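Mycobacterium tuberculosis paralogous family 11 (PDB 4Y9I) probably binds coenzyme F420 and uses its reduced form to reduce quinones. Local coordinates at residues K35-H48 against Y100-E114. Sequence-based numbering, arbitrary orientation.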
ATOM      1  N   LYS A  35      -7.188  -9.558   2.023  1.00  6.99           N
ATOM      2  CA  LYS A  35      -6.901  -8.332   1.280  1.00  6.12           C
ATOM      3  C   LYS A  35      -5.978  -7.450   2.068  1.00  4.99           C
ATOM      4  O   LYS A  35      -5.931  -7.483   3.318  1.00  6.81           O
ATOM      5  CB  LYS A  35      -8.198  -7.606   0.890  1.00  7.98           C
ATOM      6  CG  LYS A  35      -9.113  -8.488   0.018  1.00 11.51           C
ATOM      7  CD  LYS A  35     -10.307  -7.724  -0.581  1.00 13.07           C
ATOM      8  CE  LYS A  35     -11.060  -8.614  -1.623  1.00 17.95           C
ATOM      9  NZ  LYS A  35     -12.068  -7.800  -2.356  1.00 16.90           N
ATOM     10  N   TYR A  36      -5.224  -6.639   1.345  1.00  5.98           N
ATOM     11  CA  TYR A  36      -4.182  -5.790   1.920  1.00  6.60           C
ATOM     12  C   TYR A  36      -4.385  -4.356   1.528  1.00  7.70           C
ATOM     13  O   TYR A  36      -4.911  -4.069   0.396  1.00  8.01           O
ATOM     14  CB  TYR A  36      -2.774  -6.217   1.491  1.00  6.25           C
ATOM     15  CG  TYR A  36      -2.346  -7.577   2.039  1.00  7.06           C
ATOM     16  CD1 TYR A  36      -2.803  -8.756   1.435  1.00  9.07           C
ATOM     17  CD2 TYR A  36      -1.627  -7.690   3.221  1.00  6.76           C
ATOM     18  CE1 TYR A  36      -2.484  -9.994   1.954  1.00  7.85           C
ATOM     19  CE2 TYR A  36      -1.283  -8.935   3.735  1.00  8.35           C
ATOM     20  CZ  TYR A  36      -1.756 -10.093   3.122  1.00  8.02           C
ATOM     21  OH  TYR A  36      -1.444 -11.325   3.613  1.00 11.18           O
ATOM     22  N   ALA A  37      -3.948  -3.413   2.367  1.00  6.57           N
ATOM     23  CA  ALA A  37      -3.915  -2.016   1.973  1.00  5.64           C
ATOM     24  C   ALA A  37      -2.501  -1.452   1.772  1.00  6.35           C
ATOM     25  O   ALA A  37      -1.578  -1.776   2.543  1.00  7.65           O
ATOM     26  CB  ALA A  37      -4.664  -1.131   2.961  1.00  6.75           C
ATOM     27  N   MET A  38      -2.334  -0.605   0.755  1.00  6.89           N
ATOM     28  CA  MET A  38      -1.096   0.176   0.535  1.00  5.35           C
ATOM     29  C   MET A  38      -1.464   1.609   0.925  1.00  6.58           C
ATOM     30  O   MET A  38      -2.258   2.300   0.207  1.00  6.34           O
ATOM     31  CB  MET A  38      -0.714   0.174  -0.918  1.00  5.85           C
ATOM     32  CG  MET A  38      -0.424  -1.232  -1.486  1.00  6.20           C
ATOM     33  SD  MET A  38      -0.002  -1.262  -3.228  1.00  7.34           S
ATOM     34  CE  MET A  38       1.669  -0.699  -3.107  1.00  5.70           C
ATOM     35  N   VAL A  39      -0.922   2.104   1.999  1.00  5.24           N
ATOM     36  CA  VAL A  39      -1.167   3.512   2.430  1.00  5.79           C
ATOM     37  C   VAL A  39      -0.116   4.380   1.757  1.00  6.86           C
ATOM     38  O   VAL A  39       1.075   4.232   1.972  1.00  8.97           O
ATOM     39  CB  VAL A  39      -1.110   3.636   3.936  1.00  4.72           C
ATOM     40  CG1 VAL A  39      -1.257   5.096   4.363  1.00  8.25           C
ATOM     41  CG2 VAL A  39      -2.139   2.717   4.579  1.00  7.58           C
ATOM     42  N   ALA A  40      -0.587   5.265   0.845  1.00  7.01           N
ATOM     43  CA  ALA A  40       0.296   6.113   0.036  1.00  7.19           C
ATOM     44  C   ALA A  40       0.729   7.404   0.762  1.00  9.58           C
ATOM     45  O   ALA A  40       0.475   8.493   0.296  1.00  9.99           O
ATOM     46  CB  ALA A  40      -0.367   6.423  -1.342  1.00  7.00           C
ATOM     47  N   SER A  41       1.319   7.221   1.949  1.00 10.60           N
ATOM     48  CA  SER A  41       1.959   8.301   2.648  1.00 10.23           C
ATOM     49  C   SER A  41       3.372   8.308   2.240  1.00 11.83           C
ATOM     50  O   SER A  41       3.797   7.482   1.451  1.00 12.92           O
ATOM     51  CB  SER A  41       1.813   8.144   4.111  1.00 10.20           C
ATOM     52  OG  SER A  41       2.238   6.882   4.543  1.00 13.22           O
ATOM     53  N   LYS A  42       4.103   9.268   2.752  1.00 11.31           N
ATOM     54  CA  LYS A  42       5.496   9.420   2.474  1.00 10.46           C
ATOM     55  C   LYS A  42       6.168   9.925   3.756  1.00 13.02           C
ATOM     56  O   LYS A  42       6.851  10.979   3.762  1.00 18.80           O
ATOM     57  CB  LYS A  42       5.770  10.430   1.343  1.00 15.12           C
ATOM     58  CG  LYS A  42       7.115  10.177   0.741  1.00 15.81           C
ATOM     59  CD  LYS A  42       7.589  11.225  -0.235  1.00 14.31           C
ATOM     60  CE  LYS A  42       9.115  11.209  -0.242  1.00 19.46           C
ATOM     61  NZ  LYS A  42       9.720   9.976  -0.715  1.00 17.32           N
ATOM     62  N   GLY A  43       5.937   9.227   4.840  1.00 13.68           N
ATOM     63  CA  GLY A  43       6.669   9.451   6.084  1.00 19.39           C
ATOM     64  C   GLY A  43       6.379  10.740   6.751  1.00 17.54           C
ATOM     65  O   GLY A  43       7.187  11.189   7.594  1.00 17.22           O
ATOM     66  N   GLY A  44       5.225  11.324   6.455  1.00 16.92           N
ATOM     67  CA  GLY A  44       4.798  12.587   7.063  1.00 18.20           C
ATOM     68  C   GLY A  44       5.064  13.803   6.148  1.00 28.19           C
ATOM     69  O   GLY A  44       4.556  14.899   6.410  1.00 28.80           O
ATOM     70  N   ASP A  45       5.817  13.591   5.072  1.00 17.79           N
ATOM     71  CA  ASP A  45       5.980  14.604   3.981  1.00 19.43           C
ATOM     72  C   ASP A  45       4.694  14.485   3.141  1.00 18.92           C
ATOM     73  O   ASP A  45       4.315  13.394   2.768  1.00 17.68           O
ATOM     74  CB  ASP A  45       7.249  14.237   3.199  1.00 20.86           C
ATOM     75  CG  ASP A  45       7.413  15.000   1.906  1.00 28.80           C
ATOM     76  OD1 ASP A  45       6.480  15.787   1.513  1.00 22.31           O
ATOM     77  OD2 ASP A  45       8.497  14.774   1.276  1.00 28.06           O
ATOM     78  N   PRO A  46       3.947  15.590   2.927  1.00 19.50           N
ATOM     79  CA  PRO A  46       2.613  15.409   2.306  1.00 16.12           C
ATOM     80  C   PRO A  46       2.573  15.101   0.817  1.00 22.30           C
ATOM     81  O   PRO A  46       1.496  14.804   0.288  1.00 30.90           O
ATOM     82  CB  PRO A  46       1.875  16.701   2.635  1.00 22.62           C
ATOM     83  CG  PRO A  46       2.991  17.714   2.749  1.00 22.89           C
ATOM     84  CD  PRO A  46       4.140  16.973   3.399  1.00 16.53           C
ATOM     85  N   LYS A  47       3.718  15.055   0.170  1.00 19.16           N
ATOM     86  CA  LYS A  47       3.736  14.741  -1.208  1.00 19.10           C
ATOM     87  C   LYS A  47       3.640  13.208  -1.396  1.00 20.27           C
ATOM     88  O   LYS A  47       4.018  12.420  -0.507  1.00 19.90           O
ATOM     89  CB  LYS A  47       5.020  15.214  -1.834  1.00 24.67           C
ATOM     90  CG  LYS A  47       6.204  14.336  -1.547  1.00 32.42           C
ATOM     91  CD  LYS A  47       7.537  15.020  -1.891  1.00 45.97           C
ATOM     92  CE  LYS A  47       8.188  14.470  -3.162  1.00 44.92           C
ATOM     93  NZ  LYS A  47       9.653  14.762  -3.194  1.00 51.22           N
ATOM     94  N   HIS A  48       3.210  12.804  -2.580  1.00 16.51           N
ATOM     95  CA  HIS A  48       3.075  11.369  -2.902  1.00 13.89           C
ATOM     96  C   HIS A  48       4.385  10.606  -2.892  1.00 14.64           C
ATOM     97  O   HIS A  48       5.435  11.058  -3.373  1.00 17.13           O
ATOM     98  CB  HIS A  48       2.535  11.175  -4.323  1.00 14.59           C
ATOM     99  CG  HIS A  48       1.167  11.715  -4.551  1.00 19.66           C
ATOM    100  ND1 HIS A  48       0.092  11.430  -3.730  1.00 18.01           N
ATOM    101  CD2 HIS A  48       0.666  12.470  -5.565  1.00 27.56           C
ATOM    102  CE1 HIS A  48      -1.000  11.995  -4.212  1.00 20.78           C
ATOM    103  NE2 HIS A  48      -0.681  12.612  -5.335  1.00 21.31           N
ATOM    104  N   TYR A 100       0.467  11.650  10.224  1.00 12.46           N
ATOM    105  CA  TYR A 100       0.714  12.047   8.841  1.00 10.47           C
ATOM    106  C   TYR A 100      -0.491  12.776   8.238  1.00 11.40           C
ATOM    107  O   TYR A 100      -0.335  13.806   7.541  1.00 14.55           O
ATOM    108  CB  TYR A 100       1.033  10.858   7.967  1.00 12.04           C
ATOM    109  CG  TYR A 100       2.249  10.038   8.284  1.00  9.91           C
ATOM    110  CD1 TYR A 100       3.183  10.425   9.266  1.00  8.90           C
ATOM    111  CD2 TYR A 100       2.470   8.877   7.619  1.00 11.43           C
ATOM    112  CE1 TYR A 100       4.316   9.603   9.521  1.00 11.42           C
ATOM    113  CE2 TYR A 100       3.540   8.049   7.868  1.00 12.83           C
ATOM    114  CZ  TYR A 100       4.480   8.416   8.832  1.00 12.21           C
ATOM    115  OH  TYR A 100       5.582   7.556   9.022  1.00 14.74           O
ATOM    116  N   GLN A 101      -1.697  12.267   8.532  1.00  8.74           N
ATOM    117  CA  GLN A 101      -2.867  12.855   7.968  1.00 10.57           C
ATOM    118  C   GLN A 101      -3.113  14.263   8.486  1.00 15.14           C
ATOM    119  O   GLN A 101      -3.666  15.078   7.753  1.00 14.17           O
ATOM    120  CB  GLN A 101      -4.103  11.966   8.224  1.00  8.54           C
ATOM    121  CG  GLN A 101      -5.383  12.439   7.574  1.00  7.45           C
ATOM    122  CD  GLN A 101      -5.328  12.461   6.036  1.00  9.33           C
ATOM    123  OE1 GLN A 101      -5.584  11.466   5.388  1.00  8.55           O
ATOM    124  NE2 GLN A 101      -4.937  13.580   5.476  1.00  9.37           N
ATOM    125  N   THR A 102      -2.766  14.548   9.741  1.00 16.23           N
ATOM    126  CA  THR A 102      -3.030  15.933  10.256  1.00 15.65           C
ATOM    127  C   THR A 102      -2.214  16.990   9.515  1.00 16.66           C
ATOM    128  O   THR A 102      -2.512  18.169   9.625  1.00 26.24           O
ATOM    129  CB  THR A 102      -2.673  16.062  11.747  1.00 15.94           C
ATOM    130  OG1 THR A 102      -1.275  15.882  11.871  1.00 24.53           O
ATOM    131  CG2 THR A 102      -3.392  15.085  12.569  1.00 15.93           C
ATOM    132  N   LYS A 103      -1.193  16.593   8.777  1.00 21.59           N
ATOM    133  CA  LYS A 103      -0.348  17.497   8.031  1.00 25.55           C
ATOM    134  C   LYS A 103      -0.881  17.865   6.643  1.00 31.37           C
ATOM    135  O   LYS A 103      -0.259  18.653   5.950  1.00 33.08           O
ATOM    136  CB  LYS A 103       1.063  16.903   7.961  1.00 23.55           C
ATOM    137  CG  LYS A 103       1.511  16.566   9.378  1.00 31.41           C
ATOM    138  CD  LYS A 103       2.968  16.815   9.624  1.00 36.31           C
ATOM    139  CE  LYS A 103       3.732  15.510   9.642  1.00 47.12           C
ATOM    140  NZ  LYS A 103       5.188  15.797   9.813  1.00 59.21           N
ATOM    141  N   THR A 104      -2.037  17.336   6.246  1.00 22.67           N
ATOM    142  CA  THR A 104      -2.684  17.826   5.046  1.00 26.19           C
ATOM    143  C   THR A 104      -4.211  17.643   5.076  1.00 21.25           C
ATOM    144  O   THR A 104      -4.724  16.711   5.682  1.00 21.21           O
ATOM    145  CB  THR A 104      -2.090  17.151   3.801  1.00 23.12           C
ATOM    146  OG1 THR A 104      -2.793  17.631   2.622  1.00 26.84           O
ATOM    147  CG2 THR A 104      -2.099  15.582   3.975  1.00 20.11           C
ATOM    148  N   ASP A 105      -4.928  18.537   4.369  1.00 16.20           N
ATOM    149  CA  ASP A 105      -6.362  18.356   4.270  1.00 19.20           C
ATOM    150  C   ASP A 105      -6.702  17.320   3.256  1.00 17.39           C
ATOM    151  O   ASP A 105      -7.777  16.739   3.381  1.00 19.76           O
ATOM    152  CB  ASP A 105      -7.047  19.669   3.920  1.00 24.63           C
ATOM    153  CG  ASP A 105      -7.353  20.460   5.164  1.00 24.05           C
ATOM    154  OD1 ASP A 105      -8.281  20.045   5.885  1.00 29.38           O
ATOM    155  OD2 ASP A 105      -6.627  21.400   5.441  1.00 28.03           O
ATOM    156  N   ARG A 106      -5.775  17.018   2.313  1.00 12.86           N
ATOM    157  CA  ARG A 106      -6.107  15.987   1.328  1.00 10.22           C
ATOM    158  C   ARG A 106      -5.963  14.582   1.926  1.00  8.52           C
ATOM    159  O   ARG A 106      -4.910  14.257   2.504  1.00 10.53           O
ATOM    160  CB  ARG A 106      -5.170  16.154   0.173  1.00 14.38           C
ATOM    161  CG  ARG A 106      -5.197  15.129  -0.886  1.00 15.13           C
ATOM    162  CD  ARG A 106      -4.170  15.546  -1.954  1.00 17.28           C
ATOM    163  NE  ARG A 106      -4.557  16.813  -2.627  1.00 24.35           N
ATOM    164  CZ  ARG A 106      -5.429  16.894  -3.652  1.00 18.30           C
ATOM    165  NH1 ARG A 106      -6.044  15.787  -4.149  1.00 21.35           N
ATOM    166  NH2 ARG A 106      -5.700  18.075  -4.150  1.00 19.91           N
ATOM    167  N   LEU A 107      -6.992  13.765   1.779  1.00  9.17           N
ATOM    168  CA  LEU A 107      -6.933  12.381   2.320  1.00  6.35           C
ATOM    169  C   LEU A 107      -5.736  11.695   1.723  1.00  8.15           C
ATOM    170  O   LEU A 107      -5.474  11.707   0.464  1.00  9.39           O
ATOM    171  CB  LEU A 107      -8.174  11.576   1.989  1.00 10.21           C
ATOM    172  CG  LEU A 107      -9.446  11.977   2.694  1.00  8.84           C
ATOM    173  CD1 LEU A 107     -10.599  11.117   2.258  1.00 10.28           C
ATOM    174  CD2 LEU A 107      -9.326  11.993   4.204  1.00 11.77           C
ATOM    175  N   ILE A 108      -5.013  10.990   2.602  1.00  8.10           N
ATOM    176  CA  ILE A 108      -3.914  10.133   2.112  1.00  7.69           C
ATOM    177  C   ILE A 108      -4.536   8.992   1.280  1.00  5.46           C
ATOM    178  O   ILE A 108      -5.400   8.279   1.765  1.00  8.13           O
ATOM    179  CB  ILE A 108      -3.063   9.602   3.297  1.00  7.29           C
ATOM    180  CG1 ILE A 108      -2.328  10.748   3.967  1.00  7.18           C
ATOM    181  CG2 ILE A 108      -2.050   8.539   2.879  1.00  8.10           C
ATOM    182  CD1 ILE A 108      -1.770  10.434   5.329  1.00  7.63           C
ATOM    183  N   PRO A 109      -4.046   8.794   0.052  1.00  8.02           N
ATOM    184  CA  PRO A 109      -4.663   7.694  -0.724  1.00  8.04           C
ATOM    185  C   PRO A 109      -4.400   6.360  -0.055  1.00  9.29           C
ATOM    186  O   PRO A 109      -3.290   6.145   0.478  1.00  9.10           O
ATOM    187  CB  PRO A 109      -3.962   7.768  -2.077  1.00 10.15           C
ATOM    188  CG  PRO A 109      -3.444   9.196  -2.157  1.00 11.25           C
ATOM    189  CD  PRO A 109      -3.089   9.573  -0.730  1.00  8.11           C
ATOM    190  N   VAL A 110      -5.369   5.447  -0.164  1.00  7.69           N
ATOM    191  CA  VAL A 110      -5.226   4.054   0.302  1.00  6.82           C
ATOM    192  C   VAL A 110      -5.695   3.229  -0.823  1.00  7.17           C
ATOM    193  O   VAL A 110      -6.855   3.391  -1.288  1.00  6.73           O
ATOM    194  CB  VAL A 110      -6.045   3.765   1.570  1.00  6.94           C
ATOM    195  CG1 VAL A 110      -5.811   2.391   2.080  1.00  7.43           C
ATOM    196  CG2 VAL A 110      -5.701   4.861   2.600  1.00  9.01           C
ATOM    197  N   PHE A 111      -4.856   2.256  -1.206  1.00  5.49           N
ATOM    198  CA  PHE A 111      -5.226   1.255  -2.188  1.00  4.97           C
ATOM    199  C   PHE A 111      -5.557  -0.069  -1.500  1.00  7.65           C
ATOM    200  O   PHE A 111      -4.808  -0.537  -0.626  1.00  8.86           O
ATOM    201  CB  PHE A 111      -4.059   0.995  -3.165  1.00  5.78           C
ATOM    202  CG  PHE A 111      -3.658   2.169  -3.999  1.00  5.40           C
ATOM    203  CD1 PHE A 111      -2.875   3.174  -3.463  1.00  7.47           C
ATOM    204  CD2 PHE A 111      -4.109   2.312  -5.321  1.00  8.38           C
ATOM    205  CE1 PHE A 111      -2.539   4.285  -4.215  1.00 11.09           C
ATOM    206  CE2 PHE A 111      -3.784   3.460  -6.061  1.00  9.91           C
ATOM    207  CZ  PHE A 111      -2.973   4.432  -5.530  1.00 11.04           C
ATOM    208  N   ILE A 112      -6.607  -0.740  -1.912  1.00  5.97           N
ATOM    209  CA  ILE A 112      -6.871  -2.158  -1.580  1.00  4.54           C
ATOM    210  C   ILE A 112      -6.161  -3.031  -2.649  1.00  7.45           C
ATOM    211  O   ILE A 112      -6.149  -2.655  -3.824  1.00  8.13           O
ATOM    212  CB  ILE A 112      -8.381  -2.486  -1.476  1.00  7.79           C
ATOM    213  CG1 ILE A 112      -8.578  -3.826  -0.802  1.00  8.21           C
ATOM    214  CG2 ILE A 112      -9.008  -2.425  -2.842  1.00  7.29           C
ATOM    215  CD1 ILE A 112     -10.021  -4.054  -0.444  1.00  9.80           C
ATOM    216  N   VAL A 113      -5.571  -4.109  -2.187  1.00  6.71           N
ATOM    217  CA  VAL A 113      -4.961  -5.055  -3.093  1.00  5.37           C
ATOM    218  C   VAL A 113      -5.689  -6.382  -2.951  1.00  6.60           C
ATOM    219  O   VAL A 113      -5.695  -6.936  -1.938  1.00  8.96           O
ATOM    220  CB  VAL A 113      -3.452  -5.162  -2.840  1.00  5.27           C
ATOM    221  CG1 VAL A 113      -2.845  -6.147  -3.796  1.00  6.67           C
ATOM    222  CG2 VAL A 113      -2.779  -3.817  -2.986  1.00  7.01           C
ATOM    223  N   GLU A 114      -6.277  -6.811  -4.048  1.00  9.26           N
ATOM    224  CA  GLU A 114      -7.265  -7.821  -4.076  1.00 11.32           C
ATOM    225  C   GLU A 114      -7.096  -8.659  -5.369  1.00 13.90           C
ATOM    226  O   GLU A 114      -7.647  -9.723  -5.317  1.00 17.29           O
ATOM    227  CB  GLU A 114      -8.706  -7.216  -3.957  1.00 15.48           C
ATOM    228  CG  GLU A 114      -9.174  -6.344  -5.118  1.00 15.48           C
ATOM    229  CD  GLU A 114     -10.388  -5.450  -4.839  1.00 16.39           C
ATOM    230  OE1 GLU A 114     -11.005  -5.552  -3.845  1.00 19.68           O
ATOM    231  OE2 GLU A 114     -10.710  -4.668  -5.680  1.00 21.46           O
TER
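Met38 and Phe111 are neighbours across the sheet in a hydrogen-bonded pair, where strand 35-39 runs antiparallel to the C-terminal strand 110-113 in the closed six-stranded barrel of this reductase. Met38 N gives a hydrogen bond to Phe111 O at 2.8 Å, and Phe111 N returns a nearly straight one to Met38 O. Tyr36 and Val113 form the next such pair, unevenly: Val113 N sits 2.7 Å from Tyr36 O, whereas the return bond from Tyr36 N is weak. Past the strand end, Ala40 N still reaches Pro109 O.

Side chains alternate between two buried faces. On one, CG and SD of Met38 both lie against Val113 CG2, each at 3.8 Å; the Phe111 ring turns its edge to Met38 O and the methyl of Ala40. Phe12 of strand 9-15 and Trp51 of helix 51-57 also touch this face. On the other, Ala37 CB rests on Val110 CG1 and Val39 CG1 on Ile108 CG2, while Trp86 of helix 80-93 packs on Ala37 and Ile112.

Packing stays close at Tyr100. Ser41 CB lies 3.6 Å from Tyr100 CD2, and the two glycines of the type I' turn Lys42-Asp45 lay their backbone over one face of the ring: Gly43 C near its rim, Gly44 N above its centre, Gly44 CA in a CH-pi contact. The solvent side is looser, with Lys103 CE 3.4 Å from Gly44 O and Pro46 CB 4.2 Å from Thr104 CB. At the far end the extended Lys35 chain passes Ile112 CD1, and its NZ bonds Glu114 OE1 at 2.9 Å on the anti side, 32° out of the carboxylate plane. Glu114 OE2 pairs with Arg76, so the side-chain carboxylate of Glu114, lying between two cations, is probably kept ionised and ties strand 35-39 to strand 68-77 across the last strand.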